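DNA methyltransferase (Nicotiana tabacum, PDB 4ONQ) probably transfers methyl groups to the C5 position of cytosine in DNA, its rearranged-type catalytic domain here holding the cofactor analogue sinefungin. Local coordinates at residues 57-62 against 336-341; 232-237 against 290-295; 295-300 against 345-350. The protein carries 5 engineered substitutions. All blocks are in the same frame, centred on the assembly; numbering follows the deposited sequence.

Contact 1. Residues 57-62 against 336-341. Engineered in segment 57-62: S58 (natural residue Arg), S59 (natural residue Phe). Engineered in segment 336-341: S339 (natural residue Tyr), S340 (natural residue Asp).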
loop_
_atom_site.group_PDB
_atom_site.type_symbol
_atom_site.label_atom_id
_atom_site.label_comp_id
_atom_site.label_asym_id
_atom_site.label_seq_id
_atom_site.Cartn_x
_atom_site.Cartn_y
_atom_site.Cartn_z
ATOM N N SER A 57 4.184 17.003 -8.619
ATOM C CA SER A 57 4.654 16.799 -9.988
ATOM C C SER A 57 5.851 17.687 -10.317
ATOM O O SER A 57 6.852 17.210 -10.850
ATOM C CB SER A 57 3.531 17.042 -10.996
ATOM O OG SER A 57 2.536 16.038 -10.906
ATOM N N SER A 58 5.749 18.975 -9.996
ATOM C CA SER A 58 6.829 19.910 -10.292
ATOM C C SER A 58 8.104 19.522 -9.559
ATOM O O SER A 58 9.204 19.678 -10.088
ATOM C CB SER A 58 6.429 21.346 -9.937
ATOM O OG SER A 58 6.412 21.554 -8.536
ATOM N N SER A 59 7.953 19.004 -8.345
ATOM C CA SER A 59 9.103 18.601 -7.548
ATOM C C SER A 59 9.718 17.313 -8.083
ATOM O O SER A 59 10.911 17.065 -7.910
ATOM C CB SER A 59 8.709 18.424 -6.083
ATOM O OG SER A 59 8.260 19.645 -5.526
ATOM N N LEU A 60 8.899 16.496 -8.738
ATOM C CA LEU A 60 9.362 15.210 -9.249
ATOM C C LEU A 60 9.411 15.180 -10.771
ATOM O O LEU A 60 8.735 14.373 -11.407
ATOM C CB LEU A 60 8.489 14.063 -8.727
ATOM C CG LEU A 60 8.581 13.742 -7.237
ATOM C CD1 LEU A 60 7.660 12.583 -6.879
ATOM C CD2 LEU A 60 10.013 13.422 -6.851
ATOM N N TYR A 61 10.205 16.079 -11.341
ATOM C CA TYR A 61 10.562 16.020 -12.754
ATOM C C TYR A 61 9.359 16.084 -13.699
ATOM O O TYR A 61 9.374 15.490 -14.778
ATOM C CB TYR A 61 11.422 14.777 -13.004
ATOM C CG TYR A 61 12.444 14.576 -11.902
ATOM C CD1 TYR A 61 13.546 15.415 -11.792
ATOM C CD2 TYR A 61 12.291 13.572 -10.956
ATOM C CE1 TYR A 61 14.475 15.250 -10.781
ATOM C CE2 TYR A 61 13.214 13.400 -9.939
ATOM C CZ TYR A 61 14.302 14.240 -9.858
ATOM O OH TYR A 61 15.224 14.070 -8.850
ATOM N N ASP A 62 8.322 16.804 -13.266
ATOM C CA ASP A 62 7.132 17.100 -14.071
ATOM C C ASP A 62 6.220 15.912 -14.369
ATOM O O ASP A 62 5.196 16.067 -15.036
ATOM C CB ASP A 62 7.517 17.804 -15.369
ATOM C CG ASP A 62 8.262 19.090 -15.127
ATOM O OD1 ASP A 62 7.863 19.838 -14.210
ATOM O OD2 ASP A 62 9.249 19.348 -15.848
ATOM N N SER A 336 7.303 18.700 3.969
ATOM C CA SER A 336 8.686 18.706 4.426
ATOM C C SER A 336 9.264 17.325 4.518
ATOM O O SER A 336 10.466 17.150 4.476
ATOM C CB SER A 336 8.808 19.372 5.779
ATOM O OG SER A 336 9.960 18.925 6.449
ATOM N N LEU A 337 8.397 16.347 4.642
ATOM C CA LEU A 337 8.874 14.974 4.607
ATOM C C LEU A 337 8.880 14.505 3.162
ATOM O O LEU A 337 9.753 13.736 2.738
ATOM C CB LEU A 337 7.997 14.085 5.482
ATOM C CG LEU A 337 8.253 14.300 6.977
ATOM C CD1 LEU A 337 7.069 13.838 7.809
ATOM C CD2 LEU A 337 9.535 13.586 7.417
ATOM N N PHE A 338 7.907 14.997 2.404
ATOM C CA PHE A 338 7.936 14.854 0.961
ATOM C C PHE A 338 9.180 15.554 0.438
ATOM O O PHE A 338 9.853 15.064 -0.472
ATOM C CB PHE A 338 6.696 15.478 0.328
ATOM C CG PHE A 338 6.800 15.636 -1.161
ATOM C CD1 PHE A 338 6.934 14.526 -1.978
ATOM C CD2 PHE A 338 6.763 16.891 -1.743
ATOM C CE1 PHE A 338 7.034 14.665 -3.349
ATOM C CE2 PHE A 338 6.858 17.038 -3.116
ATOM C CZ PHE A 338 6.994 15.924 -3.921
ATOM N N SER A 339 9.568 16.612 1.100
ATOM C CA SER A 339 10.719 17.338 0.676
ATOM C C SER A 339 11.918 16.541 0.949
ATOM O O SER A 339 12.865 16.587 0.232
ATOM C CB SER A 339 10.815 18.650 1.418
ATOM O OG SER A 339 9.704 19.456 1.115
ATOM N N SER A 340 11.880 15.826 2.033
ATOM C CA SER A 340 12.982 14.925 2.347
ATOM C C SER A 340 13.126 13.853 1.269
ATOM O O SER A 340 14.241 13.539 0.828
ATOM C CB SER A 340 12.776 14.282 3.717
ATOM O OG SER A 340 12.881 15.245 4.753
ATOM N N TYR A 341 11.994 13.305 0.837
ATOM C CA TYR A 341 12.008 12.317 -0.236
ATOM C C TYR A 341 12.658 12.889 -1.490
ATOM O O TYR A 341 13.531 12.263 -2.091
ATOM C CB TYR A 341 10.591 11.837 -0.554
ATOM C CG TYR A 341 10.531 10.817 -1.666
ATOM C CD1 TYR A 341 10.578 9.459 -1.389
ATOM C CD2 TYR A 341 10.427 11.210 -2.993
ATOM C CE1 TYR A 341 10.524 8.524 -2.399
ATOM C CE2 TYR A 341 10.378 10.283 -4.011
ATOM C CZ TYR A 341 10.425 8.941 -3.709
ATOM O OH TYR A 341 10.375 8.011 -4.723
#
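S59 and L60, where helix 50-59 gives out, face the opening turns of helix 337-352, and the two backbones are joined through side chains, with no hydrogen bond between the segments: the CA atoms of S59 and S339 are 8.5 Å apart, those of L60 and Y341 9.8 Å. L60 is the first residue to leave helical geometry; its N makes a weak bond to S57 O at the helix end, and the turn then folds back so that D62 N makes another weak bond to the same oxygen.

F338 does most of the bridging. Its ring is carried out to the end of the other helix by a chi1 of 167°, which puts CG opposite the backbone N. There CB of S59 lies obliquely against the ring, 3.7 Å from CZ of F338, while CD1 of L60 approaches the ring at its edge, 4.1 Å from CE1 of F338. The second methyl of L60 serves the other aromatic, CD2 meeting the edge of Y341 at CE2 (4.2 Å). Were F338 an alanine, CB of S59 and CD1 of L60 would probably lose their aromatic partner and a gap would open between the two helices.

S59, an engineered serine replacing phenylalanine, turns its hydroxyl back to T55 O of its own helix. Another engineered serine, S340, bonds through OG to S336 O (3.1 Å) in the carbonyl plane, and the same oxygen also accepts the backbone N-H of S340.

Beneath the contact lies strand 39-45, whose Y42 meets both the F338 and Y341 rings at about 55°, while L60 also touches F40. Two helices thus share one face of the central sheet, a layering characteristic of the Rossmann-like class I methyltransferase fold.

Contact 2. Residues 232-237 against 290-295. With SFG (sinefungin), chain C.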
loop_
_atom_site.group_PDB
_atom_site.type_symbol
_atom_site.label_atom_id
_atom_site.label_comp_id
_atom_site.label_asym_id
_atom_site.label_seq_id
_atom_site.Cartn_x
_atom_site.Cartn_y
_atom_site.Cartn_z
ATOM N N ASN A 232 19.082 -3.300 -5.733
ATOM C CA ASN A 232 19.464 -2.487 -4.601
ATOM C C ASN A 232 18.399 -1.451 -4.388
ATOM O O ASN A 232 18.068 -0.758 -5.280
ATOM C CB ASN A 232 20.771 -1.793 -4.903
ATOM C CG ASN A 232 21.976 -2.621 -4.566
ATOM O OD1 ASN A 232 21.875 -3.666 -3.995
ATOM N ND2 ASN A 232 23.128 -2.128 -4.910
ATOM N N VAL A 233 17.848 -1.360 -3.196
ATOM C CA VAL A 233 16.674 -0.527 -2.983
ATOM C C VAL A 233 16.893 0.491 -1.878
ATOM O O VAL A 233 17.342 0.147 -0.785
ATOM C CB VAL A 233 15.452 -1.378 -2.595
ATOM C CG1 VAL A 233 14.217 -0.503 -2.483
ATOM C CG2 VAL A 233 15.239 -2.490 -3.604
ATOM N N LEU A 234 16.582 1.748 -2.168
ATOM C CA LEU A 234 16.469 2.742 -1.118
ATOM C C LEU A 234 14.994 2.875 -0.774
ATOM O O LEU A 234 14.223 3.465 -1.532
ATOM C CB LEU A 234 17.041 4.087 -1.556
ATOM C CG LEU A 234 17.025 5.164 -0.463
ATOM C CD1 LEU A 234 17.671 4.625 0.792
ATOM C CD2 LEU A 234 17.733 6.437 -0.906
ATOM N N SER A 235 14.598 2.302 0.358
ATOM C CA SER A 235 13.208 2.344 0.789
ATOM C C SER A 235 13.015 3.408 1.862
ATOM O O SER A 235 13.483 3.255 2.988
ATOM C CB SER A 235 12.771 0.978 1.314
ATOM O OG SER A 235 11.367 0.932 1.487
ATOM N N LEU A 236 12.325 4.485 1.504
ATOM C CA LEU A 236 12.150 5.614 2.410
ATOM C C LEU A 236 10.767 5.575 3.021
ATOM O O LEU A 236 9.794 5.296 2.324
ATOM C CB LEU A 236 12.357 6.936 1.669
ATOM C CG LEU A 236 13.732 7.115 1.021
ATOM C CD1 LEU A 236 13.798 8.412 0.235
ATOM C CD2 LEU A 236 14.816 7.075 2.086
ATOM N N PHE A 237 10.693 5.861 4.321
ATOM C CA PHE A 237 9.452 5.751 5.079
ATOM C C PHE A 237 8.850 4.377 4.840
ATOM O O PHE A 237 7.700 4.265 4.418
ATOM C CB PHE A 237 8.463 6.831 4.647
ATOM C CG PHE A 237 9.086 8.180 4.456
ATOM C CD1 PHE A 237 9.579 8.888 5.535
ATOM C CD2 PHE A 237 9.169 8.745 3.194
ATOM C CE1 PHE A 237 10.149 10.130 5.364
ATOM C CE2 PHE A 237 9.739 9.987 3.015
ATOM C CZ PHE A 237 10.229 10.681 4.102
ATOM N N GLN A 290 16.395 12.345 7.829
ATOM C CA GLN A 290 17.197 13.543 7.904
ATOM C C GLN A 290 18.635 13.232 8.194
ATOM O O GLN A 290 19.482 14.093 8.152
ATOM C CB GLN A 290 16.673 14.449 8.986
ATOM C CG GLN A 290 17.038 15.890 8.797
ATOM C CD GLN A 290 16.170 16.594 7.772
ATOM O OE1 GLN A 290 16.660 17.404 6.979
ATOM N NE2 GLN A 290 14.874 16.303 7.791
ATOM N N GLN A 291 18.911 11.983 8.475
ATOM C CA GLN A 291 20.283 11.552 8.714
ATOM C C GLN A 291 20.926 10.970 7.453
ATOM O O GLN A 291 22.072 10.519 7.479
ATOM C CB GLN A 291 20.369 10.572 9.892
ATOM C CG GLN A 291 20.058 9.121 9.561
ATOM C CD GLN A 291 20.130 8.220 10.787
ATOM O OE1 GLN A 291 19.222 7.433 11.051
ATOM N NE2 GLN A 291 21.215 8.338 11.541
ATOM N N LEU A 292 20.186 10.995 6.349
ATOM C CA LEU A 292 20.741 10.617 5.053
ATOM C C LEU A 292 21.219 11.836 4.279
ATOM O O LEU A 292 20.486 12.373 3.448
ATOM C CB LEU A 292 19.709 9.872 4.204
ATOM C CG LEU A 292 19.383 8.415 4.522
ATOM C CD1 LEU A 292 18.419 7.891 3.484
ATOM C CD2 LEU A 292 20.636 7.566 4.560
ATOM N N ASN A 293 22.446 12.268 4.547
ATOM C CA ASN A 293 23.047 13.366 3.796
ATOM C C ASN A 293 23.744 12.879 2.529
ATOM O O ASN A 293 23.768 11.681 2.247
ATOM C CB ASN A 293 24.021 14.161 4.672
ATOM C CG ASN A 293 24.710 13.298 5.709
ATOM O OD1 ASN A 293 25.628 12.541 5.395
ATOM N ND2 ASN A 293 24.271 13.414 6.958
ATOM N N GLY A 294 24.304 13.814 1.767
ATOM C CA GLY A 294 25.010 13.481 0.544
ATOM C C GLY A 294 26.213 12.596 0.808
ATOM O O GLY A 294 26.551 11.727 0.006
ATOM N N ASP A 295 26.853 12.812 1.953
ATOM C CA ASP A 295 28.011 12.024 2.351
ATOM C C ASP A 295 27.622 10.574 2.650
ATOM O O ASP A 295 28.263 9.634 2.172
ATOM C CB ASP A 295 28.674 12.662 3.572
ATOM C CG ASP A 295 28.965 14.137 3.370
ATOM O OD1 ASP A 295 28.015 14.949 3.435
ATOM O OD2 ASP A 295 30.142 14.486 3.143
HETATM N N SFG C . 5.323 2.368 3.185
HETATM C CA SFG C . 4.871 1.888 4.504
HETATM C C SFG C . 4.294 0.491 4.289
HETATM O O SFG C . 4.151 0.095 3.114
HETATM O OXT SFG C . 4.077 -0.181 5.321
HETATM C CB SFG C . 3.854 2.898 5.064
HETATM C CG SFG C . 4.695 4.148 5.317
HETATM C CD SFG C . 4.064 5.452 5.847
HETATM N NE SFG C . 3.077 6.029 4.930
HETATM C "C5'" SFG C . 5.328 6.309 6.044
HETATM C "C4'" SFG C . 5.985 5.443 7.151
HETATM O "O4'" SFG C . 6.504 6.794 7.552
HETATM C "C3'" SFG C . 5.677 5.167 8.618
HETATM O "O3'" SFG C . 6.600 4.242 9.168
HETATM C "C2'" SFG C . 5.772 6.502 9.244
HETATM O "O2'" SFG C . 5.762 6.360 10.669
HETATM C "C1'" SFG C . 7.243 6.607 8.767
HETATM N N9 SFG C . 7.825 7.897 9.209
HETATM C C8 SFG C . 7.268 8.939 9.805
HETATM N N7 SFG C . 8.199 9.878 9.960
HETATM C C5 SFG C . 9.340 9.430 9.435
HETATM C C6 SFG C . 10.557 9.976 9.336
HETATM N N6 SFG C . 10.708 11.198 9.840
HETATM N N1 SFG C . 11.585 9.339 8.760
HETATM C C2 SFG C . 11.369 8.059 8.250
HETATM N N3 SFG C . 10.088 7.511 8.368
HETATM C C4 SFG C . 9.095 8.219 8.935
#
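L292 rests its CD1 methyl against two leucines of strand 231-236, lying 3.9 Å from CD2 of L236 and 4.3 Å from CD1 of L234. Its CG stands anti to the carbonyl carbon (chi1 -76°), which sends the isobutyl group toward the strand. No hydrogen bond joins the two segments.

At the end of the strand F237 turns to the ligand. Its ring presents an edge to the adenine of sinefungin, with CD1 of F237 3.2 Å from N3 of sinefungin, and its CB packs 3.5 Å from the ribose carbon C5'. The carbonyl oxygen of F237 weakly accepts the amino group N of sinefungin at 3.3 Å.

The next shell fixes both sides. The L234 backbone pairs with L309 and I311 of the adjoining strand, and V260 and I344 close round the leucines. L292 O is bonded by R343 NH2, and OD1 of N293, the N-cap of helix 294-304, takes the N-H of R296. E261, F211 and I240 hold sinefungin at other points.

F237 opens the Phe-Ser-Gly sequence of motif I, the cofactor-binding signature of C5-methyltransferases. The chemistry divides accordingly: the leucine cluster is held by apolar contact, whereas the strand end offers the cofactor analogue a carbonyl oxygen that makes a weak bond to its amine, and a ring edge whose C-H side meets N3 of the adenine.

Contact 3. Residues 295-300 against 345-350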
loop_
_atom_site.group_PDB
_atom_site.type_symbol
_atom_site.label_atom_id
_atom_site.label_comp_id
_atom_site.label_asym_id
_atom_site.label_seq_id
_atom_site.Cartn_x
_atom_site.Cartn_y
_atom_site.Cartn_z
ATOM N N ASP A 295 26.853 12.812 1.953
ATOM C CA ASP A 295 28.011 12.024 2.351
ATOM C C ASP A 295 27.622 10.574 2.650
ATOM O O ASP A 295 28.263 9.634 2.172
ATOM C CB ASP A 295 28.674 12.662 3.572
ATOM C CG ASP A 295 28.965 14.137 3.370
ATOM O OD1 ASP A 295 28.015 14.949 3.435
ATOM O OD2 ASP A 295 30.142 14.486 3.143
ATOM N N ARG A 296 26.565 10.402 3.437
ATOM C CA ARG A 296 26.082 9.072 3.785
ATOM C C ARG A 296 25.656 8.291 2.542
ATOM O O ARG A 296 26.040 7.131 2.370
ATOM C CB ARG A 296 24.922 9.162 4.777
ATOM C CG ARG A 296 24.362 7.811 5.166
ATOM C CD ARG A 296 25.445 6.937 5.769
ATOM N NE ARG A 296 25.871 7.434 7.073
ATOM C CZ ARG A 296 27.018 7.109 7.657
ATOM N NH1 ARG A 296 27.865 6.292 7.044
ATOM N NH2 ARG A 296 27.324 7.609 8.847
ATOM N N LEU A 297 24.867 8.936 1.685
ATOM C CA LEU A 297 24.463 8.360 0.405
ATOM C C LEU A 297 25.675 7.949 -0.427
ATOM O O LEU A 297 25.741 6.826 -0.936
ATOM C CB LEU A 297 23.603 9.352 -0.384
ATOM C CG LEU A 297 22.077 9.296 -0.243
ATOM C CD1 LEU A 297 21.632 8.164 0.670
ATOM C CD2 LEU A 297 21.523 10.631 0.237
ATOM N N GLU A 298 26.641 8.841 -0.533
ATOM C CA GLU A 298 27.873 8.546 -1.215
ATOM C C GLU A 298 28.538 7.304 -0.699
ATOM O O GLU A 298 28.978 6.498 -1.457
ATOM C CB GLU A 298 28.859 9.697 -1.082
ATOM C CG GLU A 298 28.915 10.655 -2.253
ATOM C CD GLU A 298 29.382 12.057 -1.851
ATOM O OE1 GLU A 298 28.600 13.017 -1.980
ATOM O OE2 GLU A 298 30.530 12.204 -1.402
ATOM N N GLN A 299 28.539 7.094 0.593
ATOM C CA GLN A 299 29.313 5.993 1.091
ATOM C C GLN A 299 28.559 4.720 0.962
ATOM O O GLN A 299 29.124 3.677 0.809
ATOM C CB GLN A 299 29.770 6.209 2.524
ATOM C CG GLN A 299 28.827 5.760 3.577
ATOM C CD GLN A 299 29.059 4.348 4.013
ATOM O OE1 GLN A 299 30.093 3.777 3.725
ATOM N NE2 GLN A 299 28.090 3.764 4.706
ATOM N N LEU A 300 27.264 4.827 1.068
ATOM C CA LEU A 300 26.387 3.689 0.823
ATOM C C LEU A 300 26.611 3.167 -0.587
ATOM O O LEU A 300 26.782 1.962 -0.804
ATOM C CB LEU A 300 24.921 4.099 0.979
ATOM C CG LEU A 300 24.149 3.749 2.258
ATOM C CD1 LEU A 300 24.933 2.823 3.182
ATOM C CD2 LEU A 300 23.700 5.002 2.988
ATOM N N LEU A 345 16.128 11.672 -3.255
ATOM C CA LEU A 345 16.089 11.139 -4.614
ATOM C C LEU A 345 17.052 11.926 -5.497
ATOM O O LEU A 345 17.830 11.348 -6.260
ATOM C CB LEU A 345 14.669 11.187 -5.186
ATOM C CG LEU A 345 14.515 10.890 -6.682
ATOM C CD1 LEU A 345 15.116 9.545 -7.045
ATOM C CD2 LEU A 345 13.054 10.940 -7.090
ATOM N N ASP A 346 17.017 13.247 -5.363
ATOM C CA ASP A 346 17.891 14.098 -6.154
ATOM C C ASP A 346 19.369 13.850 -5.847
ATOM O O ASP A 346 20.188 13.761 -6.764
ATOM C CB ASP A 346 17.537 15.574 -5.966
ATOM C CG ASP A 346 18.167 16.453 -7.021
ATOM O OD1 ASP A 346 19.117 17.194 -6.692
ATOM O OD2 ASP A 346 17.725 16.383 -8.188
ATOM N N LEU A 347 19.712 13.738 -4.567
ATOM C CA LEU A 347 21.082 13.403 -4.186
ATOM C C LEU A 347 21.536 12.095 -4.840
ATOM O O LEU A 347 22.635 12.022 -5.398
ATOM C CB LEU A 347 21.220 13.307 -2.663
ATOM C CG LEU A 347 21.359 14.612 -1.879
ATOM C CD1 LEU A 347 21.055 14.384 -0.408
ATOM C CD2 LEU A 347 22.758 15.182 -2.048
ATOM N N VAL A 348 20.680 11.074 -4.788
ATOM C CA VAL A 348 21.006 9.761 -5.351
ATOM C C VAL A 348 21.207 9.805 -6.873
ATOM O O VAL A 348 22.183 9.249 -7.401
ATOM C CB VAL A 348 19.927 8.702 -4.988
ATOM C CG1 VAL A 348 20.121 7.434 -5.798
ATOM C CG2 VAL A 348 19.957 8.392 -3.495
ATOM N N LYS A 349 20.360 10.520 -7.571
ATOM C CA LYS A 349 20.478 10.578 -8.994
ATOM C C LYS A 349 21.678 11.368 -9.398
ATOM O O LYS A 349 22.347 11.040 -10.344
ATOM C CB LYS A 349 19.259 11.233 -9.571
ATOM C CG LYS A 349 19.368 11.404 -11.013
ATOM C CD LYS A 349 18.052 11.359 -11.665
ATOM C CE LYS A 349 17.462 12.703 -11.766
ATOM N NZ LYS A 349 16.392 12.744 -12.792
ATOM N N SER A 350 21.933 12.431 -8.675
ATOM C CA SER A 350 23.146 13.207 -8.888
ATOM C C SER A 350 24.370 12.311 -8.768
ATOM O O SER A 350 25.138 12.164 -9.720
ATOM C CB SER A 350 23.234 14.347 -7.872
ATOM O OG SER A 350 24.568 14.807 -7.729
#
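L297 of helix 294-304 packs against L347 and V348 of helix 337-352, joining two helices that lie side by side on one face of the Rossmann-like methyltransferase sheet. The helices come close here, with the CA atoms of L297 and V348 6.9 Å apart.

The interactions across the contact are apolar throughout. L297 points at the partner helix and divides its side chain between two neighbours, crossing each at about a right angle. Its CD2 methyl lies against L347, 3.8 Å from CD1 and 4.0 Å from CB of that residue, while its branch point turns to V348. L347 has CG anti to its carbonyl carbon (chi1 -80°), and this brings CD1 forward to meet the leucine methyl. I351, one turn further along helix 337-352, adds to the packing on L297, and P38 touches V348 from a loop, so the buried leucine and valine have neighbours beyond each other, while the side of helix 294-304 carrying R296 and L300 rests on F286 of the edge strand 282-286.

Polar interactions lie around this cluster and do not span it. Each helix is held by its own backbone bonds, such as Q299 N to D295 O (3.0 Å) and K349 N to L345 O (3.0 Å). On helix 337-352, K349 makes a cation-pi contact with Y61 and D346 makes a weak hydrogen bond to the hydroxyl of the same tyrosine. Both contacts reach the turn after helix 50-59, the D346 one only weakly. Where the two backbones come nearest, CG2 of V348 sits 4.0 Å from CG of L297.

In the fold
Contacts 1 and 3 both use helix 337-352, near its start and toward its end, with centres about 16 Å apart; CD2 of L60 and CD2 of L345, 3.9 Å apart, connect them. Contacts 2 and 3 are neighbours, their centres about 7 Å apart, and share D295; CD2 of L234 touches CG2 of V348 at 3.9 Å. Contact 2 is nested within the chain loop closed by contact 1, and CD1 of Y341 meets CD1 of L236 at 3.8 Å. The sinefungin pocket takes F237 from contact 2 and L337 from contact 1, whereas L297 of contact 3 is about 13 Å from the ligand. The predicted catalytic C316 falls in the unmodelled 316-335.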